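Local coordinates for protein yeast Cdc13 OB4 (Candida glabrata, PDB 3RMH) that is the dimer-forming fourth OB-fold domain of the telomere protein Cdc13, which probably binds DNA with the help of dimerization, at residues Ile36-Ile41 and Arg48-Asn53; Leu68-Thr73 and Trp117-Cys122. The protein carries 2 engineered substitutions. All coordinates share one frame; numbering follows the deposited sequence.

Contact 1 (Ile36-Ile41 and Arg48-Asn53); sequences IIDVEI and RIKVVN
Ile37 pushes its side chain into Val52, and CD1 of Ile37 comes within 3.4 Å of CG1 of Val52, tighter than usual carbon contact. The two belong to an antiparallel beta hairpin of the OB fold, made by strands 28-42 and 46-52. Ile37 is the extra residue of a beta bulge, lying between the Ile36-Val51 and Asp38-Lys50 pairs, and its side chain reaches Val52. Its CG1 sits between backbone N and carbonyl carbon (chi1 55°), next to Lys50 O. The Ile37 and Val52 side chains meet at about a right angle.

On the buried face Ile36 carries the packing and fits between Ile49 and Val51. CG2 of Ile36 lies 3.8 Å from CG2 of Ile49, and CG1 of Ile36 leans on the same methyl. CG1 of Ile36 also touches CG1 of Val51. Val39 lies only loosely beside Ile49.

The other face is charged. Asp38 and Lys50 lie side by side, as do Glu40 and Arg48. Their ends stay beyond salt-bridge distance: OE1 of Glu40 is 4.1 Å from NH1 of Arg48. For Glu40 and Arg48 the stronger partners lie elsewhere. Glu40 bridges to Arg48 of the second subunit, and Arg48 to Glu46 of its own chain and to Glu40 of the second subunit.

Four backbone bonds join the strands. The Arg48 N to Glu40 O bond is 2.9 Å long and nearly straight at 176°.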
ATOM      1  N   ILE B  36     -10.304   2.535  10.718  1.00 22.13           N
ATOM      2  CA  ILE B  36      -9.273   1.521  10.453  1.00 19.67           C
ATOM      3  C   ILE B  36      -9.951   0.352   9.770  1.00 25.99           C
ATOM      4  O   ILE B  36     -10.861  -0.245  10.333  1.00 26.62           O
ATOM      5  CB  ILE B  36      -8.624   1.038  11.768  1.00 25.27           C
ATOM      6  CG1 ILE B  36      -7.846   2.191  12.421  1.00 27.05           C
ATOM      7  CG2 ILE B  36      -7.762  -0.199  11.506  1.00 25.99           C
ATOM      8  CD1 ILE B  36      -7.273   1.896  13.783  1.00 27.42           C
ATOM      9  N   ILE B  37      -9.529   0.008   8.557  1.00 23.55           N
ATOM     10  CA  ILE B  37     -10.203  -1.082   7.847  1.00 29.54           C
ATOM     11  C   ILE B  37      -9.365  -2.336   7.650  1.00 34.00           C
ATOM     12  O   ILE B  37      -9.885  -3.374   7.283  1.00 32.15           O
ATOM     13  CB  ILE B  37     -10.726  -0.634   6.486  1.00 28.59           C
ATOM     14  CG1 ILE B  37      -9.580  -0.041   5.660  1.00 31.61           C
ATOM     15  CG2 ILE B  37     -11.866   0.359   6.678  1.00 33.76           C
ATOM     16  CD1 ILE B  37      -9.956   0.240   4.234  1.00 38.14           C
ATOM     17  N   ASP B  38      -8.061  -2.248   7.869  1.00 28.20           N
ATOM     18  CA  ASP B  38      -7.231  -3.438   7.740  1.00 28.37           C
ATOM     19  C   ASP B  38      -5.983  -3.219   8.551  1.00 25.37           C
ATOM     20  O   ASP B  38      -5.478  -2.100   8.640  1.00 23.84           O
ATOM     21  CB  ASP B  38      -6.872  -3.692   6.264  1.00 30.15           C
ATOM     22  CG  ASP B  38      -6.490  -5.140   5.987  1.00 47.06           C
ATOM     23  OD1 ASP B  38      -6.680  -5.999   6.870  1.00 52.64           O
ATOM     24  OD2 ASP B  38      -6.013  -5.427   4.869  1.00 56.09           O
ATOM     25  N   VAL B  39      -5.493  -4.285   9.163  1.00 23.34           N
ATOM     26  CA  VAL B  39      -4.210  -4.234   9.828  1.00 28.93           C
ATOM     27  C   VAL B  39      -3.405  -5.446   9.396  1.00 31.57           C
ATOM     28  O   VAL B  39      -3.922  -6.554   9.315  1.00 29.76           O
ATOM     29  CB  VAL B  39      -4.345  -4.213  11.364  1.00 33.50           C
ATOM     30  CG1 VAL B  39      -2.974  -4.200  12.001  1.00 28.86           C
ATOM     31  CG2 VAL B  39      -5.153  -2.998  11.829  1.00 31.26           C
ATOM     32  N   GLU B  40      -2.133  -5.227   9.105  1.00 22.65           N
ATOM     33  CA  GLU B  40      -1.264  -6.321   8.738  1.00 29.58           C
ATOM     34  C   GLU B  40      -0.040  -6.267   9.622  1.00 30.95           C
ATOM     35  O   GLU B  40       0.489  -5.190   9.896  1.00 27.76           O
ATOM     36  CB  GLU B  40      -0.885  -6.217   7.263  1.00 35.96           C
ATOM     37  CG  GLU B  40       0.104  -7.260   6.816  1.00 50.81           C
ATOM     38  CD  GLU B  40       0.061  -7.480   5.318  1.00 62.98           C
ATOM     39  OE1 GLU B  40      -0.492  -6.613   4.605  1.00 62.47           O
ATOM     40  OE2 GLU B  40       0.567  -8.527   4.862  1.00 69.19           O
ATOM     41  N   ILE B  41       0.386  -7.430  10.099  1.00 30.71           N
ATOM     42  CA  ILE B  41       1.566  -7.523  10.940  1.00 31.62           C
ATOM     43  C   ILE B  41       2.667  -8.300  10.226  1.00 42.58           C
ATOM     44  O   ILE B  41       2.414  -9.357   9.656  1.00 33.36           O
ATOM     45  CB  ILE B  41       1.242  -8.221  12.256  1.00 36.78           C
ATOM     46  CG1 ILE B  41       0.212  -7.411  13.050  1.00 30.97           C
ATOM     47  CG2 ILE B  41       2.503  -8.416  13.077  1.00 36.64           C
ATOM     48  CD1 ILE B  41      -0.407  -8.203  14.206  1.00 33.84           C
ATOM     49  N   ARG B  48       1.232  -2.427   9.696  1.00 18.72           N
ATOM     50  CA  ARG B  48       0.641  -1.572   8.681  1.00 17.74           C
ATOM     51  C   ARG B  48      -0.860  -1.454   8.882  1.00 20.93           C
ATOM     52  O   ARG B  48      -1.565  -2.458   8.929  1.00 22.73           O
ATOM     53  CB  ARG B  48       0.896  -2.143   7.292  1.00 23.46           C
ATOM     54  CG  ARG B  48       2.345  -2.401   7.023  1.00 29.32           C
ATOM     55  CD  ARG B  48       2.485  -3.229   5.765  1.00 39.65           C
ATOM     56  NE  ARG B  48       3.862  -3.643   5.524  1.00 41.50           N
ATOM     57  CZ  ARG B  48       4.209  -4.531   4.600  1.00 51.64           C
ATOM     58  NH1 ARG B  48       3.270  -5.097   3.853  1.00 54.25           N
ATOM     59  NH2 ARG B  48       5.485  -4.856   4.424  1.00 44.95           N
ATOM     60  N   ILE B  49      -1.335  -0.220   8.969  1.00 22.57           N
ATOM     61  CA  ILE B  49      -2.745   0.069   9.264  1.00 15.94           C
ATOM     62  C   ILE B  49      -3.343   0.854   8.101  1.00 21.44           C
ATOM     63  O   ILE B  49      -2.866   1.940   7.784  1.00 26.56           O
ATOM     64  CB  ILE B  49      -2.839   0.920  10.534  1.00 23.79           C
ATOM     65  CG1 ILE B  49      -2.157   0.207  11.702  1.00 29.47           C
ATOM     66  CG2 ILE B  49      -4.292   1.272  10.889  1.00 26.64           C
ATOM     67  CD1 ILE B  49      -2.053   1.058  12.959  1.00 34.74           C
ATOM     68  N   LYS B  50      -4.385   0.319   7.467  1.00 21.62           N
ATOM     69  CA  LYS B  50      -5.058   1.036   6.385  1.00 21.15           C
ATOM     70  C   LYS B  50      -6.272   1.789   6.925  1.00 22.04           C
ATOM     71  O   LYS B  50      -7.091   1.214   7.633  1.00 22.95           O
ATOM     72  CB  LYS B  50      -5.495   0.071   5.270  1.00 19.32           C
ATOM     73  CG  LYS B  50      -4.309  -0.571   4.504  1.00 36.01           C
ATOM     74  CD  LYS B  50      -4.773  -1.318   3.254  1.00 49.23           C
ATOM     75  CE  LYS B  50      -3.604  -1.986   2.517  1.00 58.13           C
ATOM     76  NZ  LYS B  50      -3.088  -3.185   3.246  1.00 65.87           N
ATOM     77  N   VAL B  51      -6.375   3.068   6.583  1.00 18.70           N
ATOM     78  CA  VAL B  51      -7.476   3.906   7.062  1.00 24.75           C
ATOM     79  C   VAL B  51      -8.152   4.654   5.921  1.00 24.29           C
ATOM     80  O   VAL B  51      -7.521   4.960   4.903  1.00 28.20           O
ATOM     81  CB  VAL B  51      -6.999   4.933   8.129  1.00 20.17           C
ATOM     82  CG1 VAL B  51      -6.311   4.231   9.297  1.00 20.40           C
ATOM     83  CG2 VAL B  51      -6.047   5.975   7.508  1.00 20.84           C
ATOM     84  N   VAL B  52      -9.439   4.934   6.113  1.00 20.72           N
ATOM     85  CA  VAL B  52     -10.286   5.658   5.161  1.00 22.85           C
ATOM     86  C   VAL B  52     -11.130   6.703   5.894  1.00 28.77           C
ATOM     87  O   VAL B  52     -11.391   6.561   7.086  1.00 29.13           O
ATOM     88  CB  VAL B  52     -11.227   4.699   4.403  1.00 25.09           C
ATOM     89  CG1 VAL B  52     -10.414   3.615   3.712  1.00 26.27           C
ATOM     90  CG2 VAL B  52     -12.268   4.076   5.362  1.00 23.19           C
ATOM     91  N   ASN B  53     -11.557   7.749   5.190  1.00 28.87           N
ATOM     92  CA  ASN B  53     -12.385   8.778   5.803  1.00 30.15           C
ATOM     93  C   ASN B  53     -13.823   8.284   6.049  1.00 37.68           C
ATOM     94  O   ASN B  53     -14.435   8.625   7.059  1.00 37.55           O
ATOM     95  CB  ASN B  53     -12.376  10.074   4.971  1.00 31.33           C
ATOM     96  CG  ASN B  53     -11.012  10.786   4.973  1.00 38.41           C
ATOM     97  OD1 ASN B  53     -10.397  10.976   3.922  1.00 35.67           O
ATOM     98  ND2 ASN B  53     -10.551  11.199   6.150  1.00 38.46           N
TER

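Contact 2 (Leu68-Thr73 and Trp117-Cys122); sequences LEVYIT and WSPIEC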
ATOM      1  N   LEU B  68      -5.192   5.458   3.227  1.00 20.10           N
ATOM      2  CA  LEU B  68      -3.879   5.860   3.710  1.00 17.52           C
ATOM      3  C   LEU B  68      -3.272   4.663   4.421  1.00 20.21           C
ATOM      4  O   LEU B  68      -3.892   4.068   5.310  1.00 20.74           O
ATOM      5  CB  LEU B  68      -3.993   7.065   4.655  1.00 22.71           C
ATOM      6  CG  LEU B  68      -2.681   7.847   4.861  1.00 21.49           C
ATOM      7  CD1 LEU B  68      -2.372   8.687   3.614  1.00 26.50           C
ATOM      8  CD2 LEU B  68      -2.776   8.756   6.073  1.00 21.39           C
ATOM      9  N   GLU B  69      -2.079   4.268   3.997  1.00 17.41           N
ATOM     10  CA  GLU B  69      -1.362   3.202   4.675  1.00 22.70           C
ATOM     11  C   GLU B  69      -0.397   3.787   5.696  1.00 22.34           C
ATOM     12  O   GLU B  69       0.545   4.501   5.357  1.00 25.97           O
ATOM     13  CB  GLU B  69      -0.633   2.281   3.679  1.00 25.11           C
ATOM     14  CG  GLU B  69      -0.032   1.045   4.342  1.00 35.19           C
ATOM     15  CD  GLU B  69       0.277  -0.083   3.357  1.00 45.16           C
ATOM     16  OE1 GLU B  69       0.269   0.163   2.129  1.00 50.12           O
ATOM     17  OE2 GLU B  69       0.518  -1.221   3.820  1.00 44.31           O
ATOM     18  N   VAL B  70      -0.654   3.481   6.957  1.00 17.15           N
ATOM     19  CA  VAL B  70       0.094   4.036   8.080  1.00 21.54           C
ATOM     20  C   VAL B  70       1.027   2.968   8.633  1.00 20.36           C
ATOM     21  O   VAL B  70       0.583   1.896   9.017  1.00 27.70           O
ATOM     22  CB  VAL B  70      -0.869   4.461   9.200  1.00 21.51           C
ATOM     23  CG1 VAL B  70      -0.102   4.950  10.423  1.00 23.77           C
ATOM     24  CG2 VAL B  70      -1.822   5.535   8.693  1.00 26.87           C
ATOM     25  N   TYR B  71       2.314   3.280   8.698  1.00 17.11           N
ATOM     26  CA  TYR B  71       3.330   2.305   9.075  1.00 18.33           C
ATOM     27  C   TYR B  71       3.918   2.590  10.427  1.00 22.19           C
ATOM     28  O   TYR B  71       4.285   3.720  10.722  1.00 24.78           O
ATOM     29  CB  TYR B  71       4.508   2.371   8.083  1.00 20.88           C
ATOM     30  CG  TYR B  71       4.203   1.906   6.689  1.00 22.66           C
ATOM     31  CD1 TYR B  71       4.652   0.673   6.243  1.00 27.40           C
ATOM     32  CD2 TYR B  71       3.518   2.715   5.801  1.00 24.24           C
ATOM     33  CE1 TYR B  71       4.389   0.238   4.952  1.00 31.92           C
ATOM     34  CE2 TYR B  71       3.258   2.295   4.495  1.00 27.79           C
ATOM     35  CZ  TYR B  71       3.696   1.060   4.084  1.00 33.49           C
ATOM     36  OH  TYR B  71       3.432   0.647   2.804  1.00 37.95           O
ATOM     37  N   ILE B  72       4.037   1.548  11.236  1.00 17.11           N
ATOM     38  CA  ILE B  72       4.783   1.620  12.479  1.00 20.37           C
ATOM     39  C   ILE B  72       5.945   0.661  12.262  1.00 29.01           C
ATOM     40  O   ILE B  72       5.756  -0.549  12.248  1.00 29.01           O
ATOM     41  CB  ILE B  72       3.943   1.143  13.651  1.00 24.50           C
ATOM     42  CG1 ILE B  72       2.725   2.059  13.817  1.00 23.94           C
ATOM     43  CG2 ILE B  72       4.767   1.141  14.930  1.00 29.97           C
ATOM     44  CD1 ILE B  72       1.738   1.589  14.884  1.00 25.87           C
ATOM     45  N   THR B  73       7.147   1.201  12.090  1.00 23.23           N
ATOM     46  CA  THR B  73       8.236   0.399  11.534  1.00 32.98           C
ATOM     47  C   THR B  73       9.474   0.369  12.418  1.00 34.09           C
ATOM     48  O   THR B  73       9.923   1.411  12.892  1.00 33.29           O
ATOM     49  CB  THR B  73       8.609   0.935  10.156  1.00 38.66           C
ATOM     50  OG1 THR B  73       7.418   1.047   9.367  1.00 37.47           O
ATOM     51  CG2 THR B  73       9.605   0.009   9.470  1.00 44.63           C
ATOM     52  N   TRP B 117       3.553   7.165   5.296  1.00 19.95           N
ATOM     53  CA  TRP B 117       2.893   7.872   6.383  1.00 20.28           C
ATOM     54  C   TRP B 117       3.056   7.074   7.675  1.00 24.92           C
ATOM     55  O   TRP B 117       2.983   5.836   7.681  1.00 26.04           O
ATOM     56  CB  TRP B 117       1.408   8.080   6.036  1.00 20.81           C
ATOM     57  CG  TRP B 117       1.266   9.092   4.939  1.00 28.04           C
ATOM     58  CD1 TRP B 117       1.301   8.859   3.586  1.00 32.36           C
ATOM     59  CD2 TRP B 117       1.133  10.519   5.102  1.00 29.86           C
ATOM     60  NE1 TRP B 117       1.176  10.054   2.901  1.00 33.77           N
ATOM     61  CE2 TRP B 117       1.082  11.069   3.791  1.00 34.08           C
ATOM     62  CE3 TRP B 117       1.053  11.357   6.206  1.00 31.58           C
ATOM     63  CZ2 TRP B 117       0.930  12.450   3.590  1.00 23.02           C
ATOM     64  CZ3 TRP B 117       0.923  12.722   5.992  1.00 30.50           C
ATOM     65  CH2 TRP B 117       0.850  13.254   4.697  1.00 24.74           C
ATOM     66  N   SER B 118       3.269   7.786   8.771  1.00 24.78           N
ATOM     67  CA  SER B 118       3.587   7.151  10.039  1.00 25.76           C
ATOM     68  C   SER B 118       2.853   7.923  11.122  1.00 19.26           C
ATOM     69  O   SER B 118       2.655   9.119  10.976  1.00 23.38           O
ATOM     70  CB  SER B 118       5.096   7.254  10.271  1.00 34.18           C
ATOM     71  OG  SER B 118       5.542   6.295  11.206  1.00 43.57           O
ATOM     72  N   PRO B 119       2.444   7.245  12.203  1.00 20.29           N
ATOM     73  CA  PRO B 119       1.725   7.936  13.273  1.00 24.82           C
ATOM     74  C   PRO B 119       2.626   8.403  14.413  1.00 28.35           C
ATOM     75  O   PRO B 119       3.699   7.845  14.639  1.00 29.10           O
ATOM     76  CB  PRO B 119       0.758   6.860  13.777  1.00 22.60           C
ATOM     77  CG  PRO B 119       1.533   5.582  13.614  1.00 27.43           C
ATOM     78  CD  PRO B 119       2.427   5.781  12.382  1.00 21.25           C
ATOM     79  N   ILE B 120       2.168   9.406  15.152  1.00 28.03           N
ATOM     80  CA  ILE B 120       2.952   9.977  16.237  1.00 28.79           C
ATOM     81  C   ILE B 120       2.360   9.649  17.596  1.00 30.11           C
ATOM     82  O   ILE B 120       1.181   9.875  17.813  1.00 30.99           O
ATOM     83  CB  ILE B 120       2.982  11.507  16.120  1.00 33.81           C
ATOM     84  CG1 ILE B 120       3.641  11.910  14.803  1.00 37.43           C
ATOM     85  CG2 ILE B 120       3.701  12.120  17.321  1.00 43.23           C
ATOM     86  CD1 ILE B 120       3.282  13.302  14.350  1.00 48.12           C
ATOM     87  N   GLU B 121       3.188   9.148  18.512  1.00 30.07           N
ATOM     88  CA  GLU B 121       2.762   8.884  19.882  1.00 35.86           C
ATOM     89  C   GLU B 121       1.513   8.004  19.889  1.00 33.83           C
ATOM     90  O   GLU B 121       0.614   8.170  20.704  1.00 41.99           O
ATOM     91  CB  GLU B 121       2.496  10.187  20.639  1.00 43.45           C
ATOM     92  CG  GLU B 121       3.750  10.974  20.999  1.00 52.64           C
ATOM     93  CD  GLU B 121       3.440  12.372  21.510  1.00 66.86           C
ATOM     94  OE1 GLU B 121       2.260  12.649  21.824  1.00 70.76           O
ATOM     95  OE2 GLU B 121       4.377  13.197  21.593  1.00 74.78           O
ATOM     96  N   CYS B 122       1.466   7.072  18.951  1.00 27.72           N
ATOM     97  CA  CYS B 122       0.339   6.159  18.844  1.00 22.72           C
ATOM     98  C   CYS B 122       0.664   4.909  19.655  1.00 30.99           C
ATOM     99  O   CYS B 122       1.739   4.329  19.496  1.00 31.03           O
ATOM    100  CB  CYS B 122       0.115   5.809  17.374  1.00 30.39           C
ATOM    101  SG  CYS B 122      -1.289   4.741  17.059  1.00 37.56           S
TER
HETATM  102  O   HOH W   1       1.849   5.437   3.259  1.00 21.92           O
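Leu68 lays its CD1 methyl over one face of the Trp117 indole. The methyl is 3.8 Å from the centroid of the five-membered ring and 15° off the ring normal, a CH-pi contact. CG of Leu68 is turned anti to the backbone N (chi1 -161°), which carries the branch toward the indole. The ring atom nearest to the methyl is CD1 of Trp117. The two side chains cross at about a right angle.

Glu69 takes part through its backbone. A water donates to Glu69 O and accepts from Trp117 N, linking the two strands. This water also lies at the edges of the Trp117 and Tyr71 rings.

Val70 turns its CG1 into the proline ring. CG1 of Val70 is 3.3 Å from CD of Pro119, closer than usual for two carbons, and it also meets CG of Pro119.

Tyr71 has the direct polar bonds. Its backbone N donates to Trp117 O at 2.8 Å, in the carbonyl plane. Its own O accepts from OG of Ser118 at 2.9 Å, nearly along the C=O axis. CD of Pro119 also lies against Tyr71 O. The Tyr71 ring presents its edge to Trp117 O.

Ile72 adds a second apolar wall to the proline, with its CG1 3.7 Å from CG of Pro119. Val70 and Ile72 thus both pack on the Pro119 ring.

Segments 68-73 and 117-119 run at 60° to each other. They belong to the third and fifth barrel strands, whose meeting closes an OB-fold barrel, here through few direct bonds and a water. Strand 68-73 is paired with strand 46-52 and strand 115-119 with strand 99-108. Helix 75-82 follows closely on strand 68-73, and its Phe81 touches both Ile72 and Cys122.

In the fold
Contact 1 comes first along the chain and closes before contact 2 opens. Their centres are 10 Å apart. Both belong to the curled sheet of the OB4 dimerization domain, and adjacent antiparallel strands 46-52 and 68-73 connect them. Backbone pairing is direct: Val70 N lies 2.8 Å from Ile49 O, a probable hydrogen bond, and Leu68 N pairs with Val51 O in the same way. Side chains also meet, with Arg48 packed on Glu69 and Tyr71. Contact 1 is a local hairpin, whereas contact 2 brings in the distant strand 115-119. Both touch the second subunit, so this part of the sheet contributes to the dimer.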